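Local coordinates for protein alginate lyase, family PL7 (Zobellia galactanivorans, PDB 4BE3) that depolymerises alginate by beta-elimination, working exolytically from chain ends as a family PL7 polysaccharide lyase, at residues Phe49-Ser54 / Leu258-Gln263; Lys87-Ser92 / Tyr295-Phe300; Ile123-Phe128 / Ile181-Glu186. One frame throughout, in Å; residues are numbered along the deposited sequence.

Contact 1: Phe49-Ser54 / Leu258-Gln263; sequences FKTPNS and LGAYNQ
Phe49 and Thr51 face Ala260 and Asn262 across the buried layer between the two sheets of the PL7 beta-sandwich, a jelly-roll fold. The segments belong to different sheets: strand 49-52 to the seven-stranded one, strand 260-262 to the other. Their axes come within 6.9 Å and run nearly the same way, 16° apart. At one end the Phe49 ring lies flat on the corner that the backbone turns at Gly259, with Gly259 CA 3.7 Å from the ring centroid in a CH-pi contact over the face. A side chain on Gly259 would run into CD2 of Phe49 and also into the carbonyl oxygen of Leu258. Leu258 reaches the far end of the ring, its CD2 3.9 Å from Phe49 CZ, while Ala260 CB sits 3.7 Å from Phe49 CB. Phe300 and Phe36, from strands of the seven-stranded sheet, also meet this ring. Next comes Thr51: with OG1 opposite the backbone N (chi1 178°), the methyl is the branch that crosses, and CG2 lies 3.4 Å from Ala260 O and 3.7 Å from Asn262 CB. The polar end belongs to Asn262. Its ND2 donates to Pro52 O at 3.1 Å, coming from above that carbonyl plane, and to Asn53 OD1 at 2.9 Å, here in plane and on a lone pair. The two amides are turned 60° against each other. Asn262 OD1 accepts from Thr264 N, and Asn53 ND2 reaches Ser92 OG, so the remaining polar atom of each amide has a partner too. The chemistry thus changes along the pair, from aromatic and aliphatic packing to a buried amide. Its bonds fix the rotation of Asn262 and tie the sheets together just where strand 49-52 gives way to loop.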
loop_
_atom_site.group_PDB
_atom_site.type_symbol
_atom_site.label_atom_id
_atom_site.label_comp_id
_atom_site.label_asym_id
_atom_site.label_seq_id
_atom_site.Cartn_x
_atom_site.Cartn_y
_atom_site.Cartn_z
ATOM N N PHE A 49 -19.728 17.288 -2.859
ATOM C CA PHE A 49 -19.951 16.688 -1.620
ATOM C C PHE A 49 -20.659 17.780 -0.774
ATOM O O PHE A 49 -20.090 18.946 -0.662
ATOM C CB PHE A 49 -18.596 16.441 -0.911
ATOM C CG PHE A 49 -17.752 15.383 -1.654
ATOM C CD1 PHE A 49 -16.993 15.753 -2.760
ATOM C CD2 PHE A 49 -17.767 14.043 -1.198
ATOM C CE1 PHE A 49 -16.258 14.758 -3.517
ATOM C CE2 PHE A 49 -17.010 13.065 -1.880
ATOM C CZ PHE A 49 -16.243 13.448 -3.006
ATOM N N LYS A 50 -21.823 17.446 -0.235
ATOM C CA LYS A 50 -22.587 18.480 0.470
ATOM C C LYS A 50 -22.985 17.835 1.784
ATOM O O LYS A 50 -23.315 16.611 1.839
ATOM C CB LYS A 50 -23.744 18.844 -0.379
ATOM C CG LYS A 50 -24.600 20.025 0.268
ATOM C CD LYS A 50 -25.845 20.274 -0.611
ATOM C CE LYS A 50 -26.527 21.533 -0.035
ATOM N NZ LYS A 50 -27.628 21.982 -0.947
ATOM N N THR A 51 -22.876 18.592 2.876
ATOM C CA THR A 51 -23.242 18.001 4.164
ATOM C C THR A 51 -23.760 19.107 5.122
ATOM O O THR A 51 -23.203 20.204 5.140
ATOM C CB THR A 51 -22.006 17.294 4.785
ATOM O OG1 THR A 51 -22.318 16.739 6.057
ATOM C CG2 THR A 51 -20.800 18.310 5.039
ATOM N N PRO A 52 -24.698 18.767 5.972
ATOM C CA PRO A 52 -25.187 19.859 6.869
ATOM C C PRO A 52 -24.256 19.986 8.065
ATOM O O PRO A 52 -23.320 19.162 8.248
ATOM C CB PRO A 52 -26.585 19.245 7.336
ATOM C CG PRO A 52 -26.255 17.731 7.424
ATOM C CD PRO A 52 -25.452 17.514 6.175
ATOM N N ASN A 53 -24.531 21.001 8.916
ATOM C CA ASN A 53 -23.755 21.132 10.108
ATOM C C ASN A 53 -24.044 20.026 11.156
ATOM O O ASN A 53 -23.177 19.626 11.908
ATOM C CB ASN A 53 -24.228 22.521 10.754
ATOM C CG ASN A 53 -23.632 23.760 10.049
ATOM O OD1 ASN A 53 -22.830 23.668 9.097
ATOM N ND2 ASN A 53 -24.082 24.984 10.561
ATOM N N SER A 54 -25.311 19.511 11.136
ATOM C CA SER A 54 -25.630 18.479 12.065
ATOM C C SER A 54 -26.469 17.397 11.321
ATOM O O SER A 54 -27.613 17.645 10.953
ATOM C CB SER A 54 -26.376 19.124 13.278
ATOM O OG SER A 54 -26.883 18.083 14.075
ATOM N N LEU A 258 -11.205 12.375 1.509
ATOM C CA LEU A 258 -11.392 13.545 0.611
ATOM C C LEU A 258 -12.861 13.772 0.571
ATOM O O LEU A 258 -13.683 12.781 0.366
ATOM C CB LEU A 258 -10.878 13.120 -0.785
ATOM C CG LEU A 258 -11.076 14.185 -1.876
ATOM C CD1 LEU A 258 -9.872 14.059 -2.915
ATOM C CD2 LEU A 258 -12.370 14.034 -2.673
ATOM N N GLY A 259 -13.289 15.076 0.557
ATOM C CA GLY A 259 -14.717 15.396 0.348
ATOM C C GLY A 259 -15.059 16.673 1.168
ATOM O O GLY A 259 -14.276 17.655 1.074
ATOM N N ALA A 260 -16.194 16.629 1.902
ATOM C CA ALA A 260 -16.613 17.765 2.741
ATOM C C ALA A 260 -16.832 17.255 4.158
ATOM O O ALA A 260 -17.885 16.691 4.462
ATOM C CB ALA A 260 -17.877 18.369 2.167
ATOM N N TYR A 261 -15.858 17.504 5.040
ATOM C CA TYR A 261 -15.988 17.063 6.445
ATOM C C TYR A 261 -16.232 18.392 7.154
ATOM O O TYR A 261 -15.285 19.209 7.322
ATOM C CB TYR A 261 -14.617 16.463 6.817
ATOM C CG TYR A 261 -14.483 16.060 8.295
ATOM C CD1 TYR A 261 -15.611 15.843 9.113
ATOM C CD2 TYR A 261 -13.168 15.836 8.803
ATOM C CE1 TYR A 261 -15.407 15.370 10.443
ATOM C CE2 TYR A 261 -13.001 15.386 10.107
ATOM C CZ TYR A 261 -14.084 15.166 10.876
ATOM O OH TYR A 261 -13.858 14.714 12.169
ATOM N N ASN A 262 -17.461 18.602 7.525
ATOM C CA ASN A 262 -17.920 19.954 8.033
ATOM C C ASN A 262 -17.367 20.159 9.396
ATOM O O ASN A 262 -17.625 19.336 10.235
ATOM C CB ASN A 262 -19.404 19.929 8.094
ATOM C CG ASN A 262 -19.989 21.369 8.179
ATOM O OD1 ASN A 262 -19.210 22.311 8.409
ATOM N ND2 ASN A 262 -21.266 21.505 7.955
ATOM N N GLN A 263 -16.621 21.267 9.671
ATOM C CA GLN A 263 -16.180 21.384 11.053
ATOM C C GLN A 263 -17.089 22.378 11.786
ATOM O O GLN A 263 -16.828 22.640 12.958
ATOM C CB GLN A 263 -14.824 22.096 11.057
ATOM C CG GLN A 263 -13.822 21.326 10.150
ATOM C CD GLN A 263 -13.515 19.951 10.730
ATOM O OE1 GLN A 263 -13.946 18.876 10.101
ATOM N NE2 GLN A 263 -12.823 19.871 11.799
#

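Contact 2: Lys87-Ser92 / Tyr295-Phe300; sequences KVQHVS and YAEVWF
Glu297 O is gripped by two consecutive backbone amides, Gln89 N at 2.8 Å and His90 N at 3.2 Å, and this shared carbonyl defines a classic beta bulge. It interrupts an otherwise regular antiparallel pairing of strands 87-90 and 295-300, central neighbours in the seven-stranded sheet of the sandwich. On the face turned to the opposite sheet, Val88 CG2 and Val298 CG1 approach to 4.3 Å, and both valines also touch Val105 there. The other face is built on Trp299. Gln89, bent at its second torsion (chi2 -71°), folds over the indole, laying CG 3.4 Å from the centroid of the five-membered ring in a CH-pi contact, while its amide stands steeply to the ring plane with NE2 above the six-membered part. Lys87 brings CE to 3.6 Å from Trp299 CE3 and carries its ammonium on to a salt bridge with Glu41. In the plane of the indole, Trp299 NE1 donates to Glu297 OE2 at 2.7 Å, using the oxygen's anti lone pair. With an alanine at Trp299, Glu297 OE2 would probably lose this donor, and the Gln89 side chain, deprived of the flat surface beneath it, is likely to turn more freely. Past the bulge, His90 and Tyr295 form an offset stack, centroids 3.9 Å apart and planes at 7°. The histidine is pinned at its rim as well: ND1 donates to Tyr295 O at 2.9 Å, with the oxygen lying in the imidazole plane while the nitrogen sits 46° out of the carbonyl plane.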
loop_
_atom_site.group_PDB
_atom_site.type_symbol
_atom_site.label_atom_id
_atom_site.label_comp_id
_atom_site.label_asym_id
_atom_site.label_seq_id
_atom_site.Cartn_x
_atom_site.Cartn_y
_atom_site.Cartn_z
ATOM N N LYS A 87 -13.166 23.384 -5.600
ATOM C CA LYS A 87 -13.510 24.748 -5.150
ATOM C C LYS A 87 -14.497 24.541 -4.082
ATOM O O LYS A 87 -15.352 23.628 -4.154
ATOM C CB LYS A 87 -13.957 25.631 -6.301
ATOM C CG LYS A 87 -15.121 25.040 -7.110
ATOM C CD LYS A 87 -15.262 25.840 -8.404
ATOM C CE LYS A 87 -16.571 25.369 -9.093
ATOM N NZ LYS A 87 -16.621 26.229 -10.322
ATOM N N VAL A 88 -14.406 25.365 -3.007
ATOM C CA VAL A 88 -15.378 25.310 -1.971
ATOM C C VAL A 88 -16.458 26.241 -2.358
ATOM O O VAL A 88 -16.199 27.397 -2.691
ATOM C CB VAL A 88 -14.731 25.710 -0.600
ATOM C CG1 VAL A 88 -15.791 25.754 0.512
ATOM C CG2 VAL A 88 -13.610 24.689 -0.246
ATOM N N GLN A 89 -17.720 25.736 -2.265
ATOM C CA GLN A 89 -18.904 26.506 -2.734
ATOM C C GLN A 89 -19.605 27.059 -1.499
ATOM O O GLN A 89 -20.337 28.008 -1.664
ATOM C CB GLN A 89 -19.907 25.650 -3.505
ATOM C CG GLN A 89 -19.231 25.168 -4.832
ATOM C CD GLN A 89 -19.052 26.305 -5.852
ATOM O OE1 GLN A 89 -18.494 27.302 -5.547
ATOM N NE2 GLN A 89 -19.498 26.117 -7.099
ATOM N N HIS A 90 -19.455 26.460 -0.308
ATOM C CA HIS A 90 -20.248 26.966 0.771
ATOM C C HIS A 90 -19.670 26.478 2.086
ATOM O O HIS A 90 -19.227 25.345 2.114
ATOM C CB HIS A 90 -21.704 26.439 0.665
ATOM C CG HIS A 90 -22.648 27.257 1.509
ATOM N ND1 HIS A 90 -22.903 27.006 2.846
ATOM C CD2 HIS A 90 -23.331 28.422 1.171
ATOM C CE1 HIS A 90 -23.834 27.942 3.287
ATOM N NE2 HIS A 90 -24.078 28.805 2.262
ATOM N N VAL A 91 -19.587 27.348 3.152
ATOM C CA VAL A 91 -19.322 26.903 4.521
ATOM C C VAL A 91 -20.440 27.437 5.412
ATOM O O VAL A 91 -21.249 28.253 4.956
ATOM C CB VAL A 91 -17.982 27.470 5.069
ATOM C CG1 VAL A 91 -16.762 26.790 4.327
ATOM C CG2 VAL A 91 -17.964 29.015 4.878
ATOM N N SER A 92 -20.489 26.984 6.664
ATOM C CA SER A 92 -21.644 27.449 7.479
ATOM C C SER A 92 -21.650 28.951 7.568
ATOM O O SER A 92 -20.600 29.583 7.819
ATOM C CB SER A 92 -21.515 26.909 8.881
ATOM O OG SER A 92 -22.618 27.367 9.609
ATOM N N TYR A 295 -24.562 24.536 6.248
ATOM C CA TYR A 295 -23.948 23.366 5.601
ATOM C C TYR A 295 -22.674 23.753 4.910
ATOM O O TYR A 295 -22.320 24.967 4.778
ATOM C CB TYR A 295 -24.924 22.812 4.509
ATOM C CG TYR A 295 -25.167 23.764 3.364
ATOM C CD1 TYR A 295 -26.126 24.749 3.440
ATOM C CD2 TYR A 295 -24.433 23.637 2.169
ATOM C CE1 TYR A 295 -26.400 25.617 2.378
ATOM C CE2 TYR A 295 -24.680 24.536 1.079
ATOM C CZ TYR A 295 -25.661 25.487 1.207
ATOM O OH TYR A 295 -25.925 26.331 0.132
ATOM N N ALA A 296 -21.923 22.692 4.461
ATOM C CA ALA A 296 -20.758 22.988 3.702
ATOM C C ALA A 296 -20.899 22.225 2.385
ATOM O O ALA A 296 -21.581 21.205 2.332
ATOM C CB ALA A 296 -19.532 22.384 4.474
ATOM N N GLU A 297 -20.254 22.720 1.353
ATOM C CA GLU A 297 -20.392 22.101 0.075
ATOM C C GLU A 297 -19.118 22.314 -0.742
ATOM O O GLU A 297 -18.599 23.449 -0.831
ATOM C CB GLU A 297 -21.568 22.826 -0.668
ATOM C CG GLU A 297 -21.752 22.184 -2.122
ATOM C CD GLU A 297 -22.948 22.777 -2.845
ATOM O OE1 GLU A 297 -23.904 23.232 -2.118
ATOM O OE2 GLU A 297 -22.997 22.825 -4.117
ATOM N N VAL A 298 -18.541 21.249 -1.279
ATOM C CA VAL A 298 -17.180 21.365 -1.853
ATOM C C VAL A 298 -17.296 20.548 -3.205
ATOM O O VAL A 298 -17.898 19.443 -3.169
ATOM C CB VAL A 298 -16.184 20.611 -0.977
ATOM C CG1 VAL A 298 -14.746 20.749 -1.569
ATOM C CG2 VAL A 298 -16.134 21.239 0.504
ATOM N N TRP A 299 -16.737 21.106 -4.273
ATOM C CA TRP A 299 -16.819 20.449 -5.582
ATOM C C TRP A 299 -15.479 20.047 -6.027
ATOM O O TRP A 299 -14.530 20.807 -5.890
ATOM C CB TRP A 299 -17.344 21.447 -6.571
ATOM C CG TRP A 299 -18.766 21.841 -6.418
ATOM C CD1 TRP A 299 -19.671 21.681 -5.311
ATOM C CD2 TRP A 299 -19.513 22.526 -7.416
ATOM N NE1 TRP A 299 -20.889 22.235 -5.635
ATOM C CE2 TRP A 299 -20.840 22.769 -6.874
ATOM C CE3 TRP A 299 -19.192 22.996 -8.717
ATOM C CZ2 TRP A 299 -21.855 23.431 -7.623
ATOM C CZ3 TRP A 299 -20.222 23.662 -9.462
ATOM C CH2 TRP A 299 -21.490 23.909 -8.902
ATOM N N PHE A 300 -15.311 18.826 -6.539
ATOM C CA PHE A 300 -13.991 18.422 -6.943
ATOM C C PHE A 300 -14.019 18.129 -8.393
ATOM O O PHE A 300 -15.011 17.480 -8.889
ATOM C CB PHE A 300 -13.598 17.095 -6.245
ATOM C CG PHE A 300 -13.217 17.274 -4.790
ATOM C CD1 PHE A 300 -14.223 17.465 -3.850
ATOM C CD2 PHE A 300 -11.843 17.260 -4.473
ATOM C CE1 PHE A 300 -13.874 17.592 -2.511
ATOM C CE2 PHE A 300 -11.504 17.432 -3.078
ATOM C CZ PHE A 300 -12.530 17.667 -2.179
#

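Contact 3: Ile123-Phe128 / Ile181-Glu186; sequences IFYKKF and IALGEE
Tyr125 makes the main reach toward Ile181 and Leu183, bridging strand 123-126 and the short, weakly bonded strand 181-182 that leads into a beta turn. Strands 121-126 and 181-182 both pair with strand 133-141 in the sheet of the beta-sandwich that faces the seven-stranded one. The Tyr125 backbone is occupied with Val105 of the neighbouring strand 104-112. The side chain leaves with CG opposite the backbone N (chi1 169°), which carries the ring across the 8.5 Å separating the CA atoms of Tyr125 and Ile181. At its end OH donates to Ile181 O at 2.8 Å, tilted 25° from the carbonyl plane, and that oxygen lies at the edge of the ring. The two ring flanks are filled differently: CE2 meets Ile181 CB at 4.1 Å, whereas CE1 meets Leu183 CD2 at 3.7 Å, the leucine crossing the tyrosine at about a right angle. Two residues on, Lys127 lays its aliphatic part against the other leucine branch, CE being 3.6 Å from Leu183 CD1. Its chain bends at the last two torsions, and NZ turns back to Phe128 O at 2.9 Å while also bonding His131 O. Leu183, which both side chains touch, is the second residue of a type II turn from Ala182 to Glu185, with Gly184 third. The turn closes with Glu185 N to Ala182 O, and Glu185 OE1 accepts from Ala182 N at 2.9 Å. The tyrosine hydroxyl thus satisfies the backbone carbonyl just before the turn, joining strand to turn through side chains on the strand's part.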
loop_
_atom_site.group_PDB
_atom_site.type_symbol
_atom_site.label_atom_id
_atom_site.label_comp_id
_atom_site.label_asym_id
_atom_site.label_seq_id
_atom_site.Cartn_x
_atom_site.Cartn_y
_atom_site.Cartn_z
ATOM N N ILE A 123 -6.685 19.264 5.789
ATOM C CA ILE A 123 -6.592 20.568 5.015
ATOM C C ILE A 123 -7.991 21.181 5.169
ATOM O O ILE A 123 -9.039 20.603 4.820
ATOM C CB ILE A 123 -6.292 20.285 3.540
ATOM C CG1 ILE A 123 -4.909 19.558 3.459
ATOM C CG2 ILE A 123 -6.338 21.552 2.726
ATOM C CD1 ILE A 123 -4.675 19.066 1.940
ATOM N N PHE A 124 -7.957 22.484 5.586
ATOM C CA PHE A 124 -9.225 23.223 5.825
ATOM C C PHE A 124 -9.375 24.365 4.829
ATOM O O PHE A 124 -8.364 24.979 4.427
ATOM C CB PHE A 124 -9.061 23.948 7.191
ATOM C CG PHE A 124 -9.136 23.063 8.403
ATOM C CD1 PHE A 124 -8.067 22.198 8.795
ATOM C CD2 PHE A 124 -10.313 23.191 9.236
ATOM C CE1 PHE A 124 -8.144 21.433 9.970
ATOM C CE2 PHE A 124 -10.315 22.458 10.436
ATOM C CZ PHE A 124 -9.316 21.586 10.789
ATOM N N TYR A 125 -10.642 24.738 4.622
ATOM C CA TYR A 125 -10.952 26.034 3.965
ATOM C C TYR A 125 -11.904 26.657 5.035
ATOM O O TYR A 125 -12.864 26.020 5.472
ATOM C CB TYR A 125 -11.688 25.797 2.626
ATOM C CG TYR A 125 -12.242 27.128 2.108
ATOM C CD1 TYR A 125 -13.481 27.642 2.539
ATOM C CD2 TYR A 125 -11.474 27.874 1.215
ATOM C CE1 TYR A 125 -13.925 28.853 2.035
ATOM C CE2 TYR A 125 -11.935 29.079 0.639
ATOM C CZ TYR A 125 -13.138 29.551 1.131
ATOM O OH TYR A 125 -13.559 30.810 0.661
ATOM N N LYS A 126 -11.588 27.920 5.442
ATOM C CA LYS A 126 -12.433 28.603 6.444
ATOM C C LYS A 126 -12.759 30.034 5.917
ATOM O O LYS A 126 -11.841 30.743 5.411
ATOM C CB LYS A 126 -11.606 28.672 7.689
ATOM C CG LYS A 126 -12.384 29.512 8.828
ATOM C CD LYS A 126 -11.518 29.393 10.092
ATOM C CE LYS A 126 -12.109 30.415 11.150
ATOM N NZ LYS A 126 -11.267 30.321 12.423
ATOM N N LYS A 127 -14.032 30.435 6.035
ATOM C CA LYS A 127 -14.340 31.795 5.515
ATOM C C LYS A 127 -15.380 32.365 6.484
ATOM O O LYS A 127 -16.423 31.813 6.694
ATOM C CB LYS A 127 -14.871 31.751 4.059
ATOM C CG LYS A 127 -15.051 33.216 3.512
ATOM C CD LYS A 127 -15.811 33.250 2.204
ATOM C CE LYS A 127 -17.282 33.025 2.401
ATOM N NZ LYS A 127 -17.950 34.102 3.310
ATOM N N PHE A 128 -15.035 33.538 7.069
ATOM C CA PHE A 128 -16.054 34.199 7.928
ATOM C C PHE A 128 -17.251 34.707 7.160
ATOM O O PHE A 128 -17.203 35.019 5.957
ATOM C CB PHE A 128 -15.358 35.400 8.601
ATOM C CG PHE A 128 -14.266 34.941 9.624
ATOM C CD1 PHE A 128 -14.677 34.539 10.926
ATOM C CD2 PHE A 128 -12.919 34.867 9.238
ATOM C CE1 PHE A 128 -13.718 34.142 11.869
ATOM C CE2 PHE A 128 -11.942 34.403 10.180
ATOM C CZ PHE A 128 -12.317 33.990 11.491
ATOM N N ILE A 181 -8.751 32.950 -0.580
ATOM C CA ILE A 181 -9.344 32.174 -1.718
ATOM C C ILE A 181 -10.836 32.349 -1.561
ATOM O O ILE A 181 -11.369 32.091 -0.504
ATOM C CB ILE A 181 -8.931 30.655 -1.605
ATOM C CG1 ILE A 181 -7.378 30.523 -1.632
ATOM C CG2 ILE A 181 -9.701 29.902 -2.739
ATOM C CD1 ILE A 181 -6.662 31.007 -2.917
ATOM N N ALA A 182 -11.512 32.791 -2.638
ATOM C CA ALA A 182 -12.986 33.009 -2.640
ATOM C C ALA A 182 -13.778 31.669 -2.706
ATOM O O ALA A 182 -13.265 30.654 -3.204
ATOM C CB ALA A 182 -13.339 33.931 -3.890
ATOM N N LEU A 183 -15.012 31.671 -2.278
ATOM C CA LEU A 183 -15.912 30.562 -2.696
ATOM C C LEU A 183 -15.964 30.495 -4.161
ATOM O O LEU A 183 -16.003 31.536 -4.855
ATOM C CB LEU A 183 -17.370 30.780 -2.157
ATOM C CG LEU A 183 -17.430 30.840 -0.598
ATOM C CD1 LEU A 183 -18.873 31.097 -0.248
ATOM C CD2 LEU A 183 -16.920 29.467 0.013
ATOM N N GLY A 184 -15.916 29.262 -4.691
ATOM C CA GLY A 184 -16.089 29.121 -6.137
ATOM C C GLY A 184 -14.743 29.321 -6.840
ATOM O O GLY A 184 -14.686 29.252 -8.098
ATOM N N GLU A 185 -13.666 29.540 -6.090
ATOM C CA GLU A 185 -12.328 29.740 -6.711
ATOM C C GLU A 185 -11.530 28.411 -6.680
ATOM O O GLU A 185 -11.333 27.838 -5.601
ATOM C CB GLU A 185 -11.524 30.791 -5.964
ATOM C CG GLU A 185 -10.190 31.087 -6.632
ATOM C CD GLU A 185 -9.465 32.329 -6.064
ATOM O OE1 GLU A 185 -9.908 32.925 -5.028
ATOM O OE2 GLU A 185 -8.532 32.802 -6.728
ATOM N N GLU A 186 -11.065 27.918 -7.851
ATOM C CA GLU A 186 -10.355 26.654 -7.918
ATOM C C GLU A 186 -9.031 26.664 -7.202
ATOM O O GLU A 186 -8.249 27.592 -7.375
ATOM C CB GLU A 186 -10.091 26.315 -9.413
ATOM C CG GLU A 186 -11.376 26.005 -10.078
ATOM C CD GLU A 186 -11.279 25.324 -11.476
ATOM O OE1 GLU A 186 -10.395 24.529 -11.732
ATOM O OE2 GLU A 186 -12.184 25.570 -12.278
#

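Overall arrangement
Contacts 1 and 2 adjoin in the seven-stranded sheet, where strands 44-52 and 295-306 are neighbours: Phe49 O bonds Val298 N and Thr51 O bonds Ala296 N. Contact 2 is pairing within that sheet, backbone-driven and partly exposed at Gln89, His90, Tyr295 and Glu297, while contact 1 goes between sheets and is fully buried, relying on side chains. Contact 3, also largely buried but partly exposed at its turn, lies on the opposite sheet's strand 121-126. It returns to contact 2 through Gly184 N, which reaches Val88 O. With contact 1 it touches by packing, Gln263 against Phe124. Contacts 1 and 2 both close long loops of the chain, and contact 3 is nested inside them.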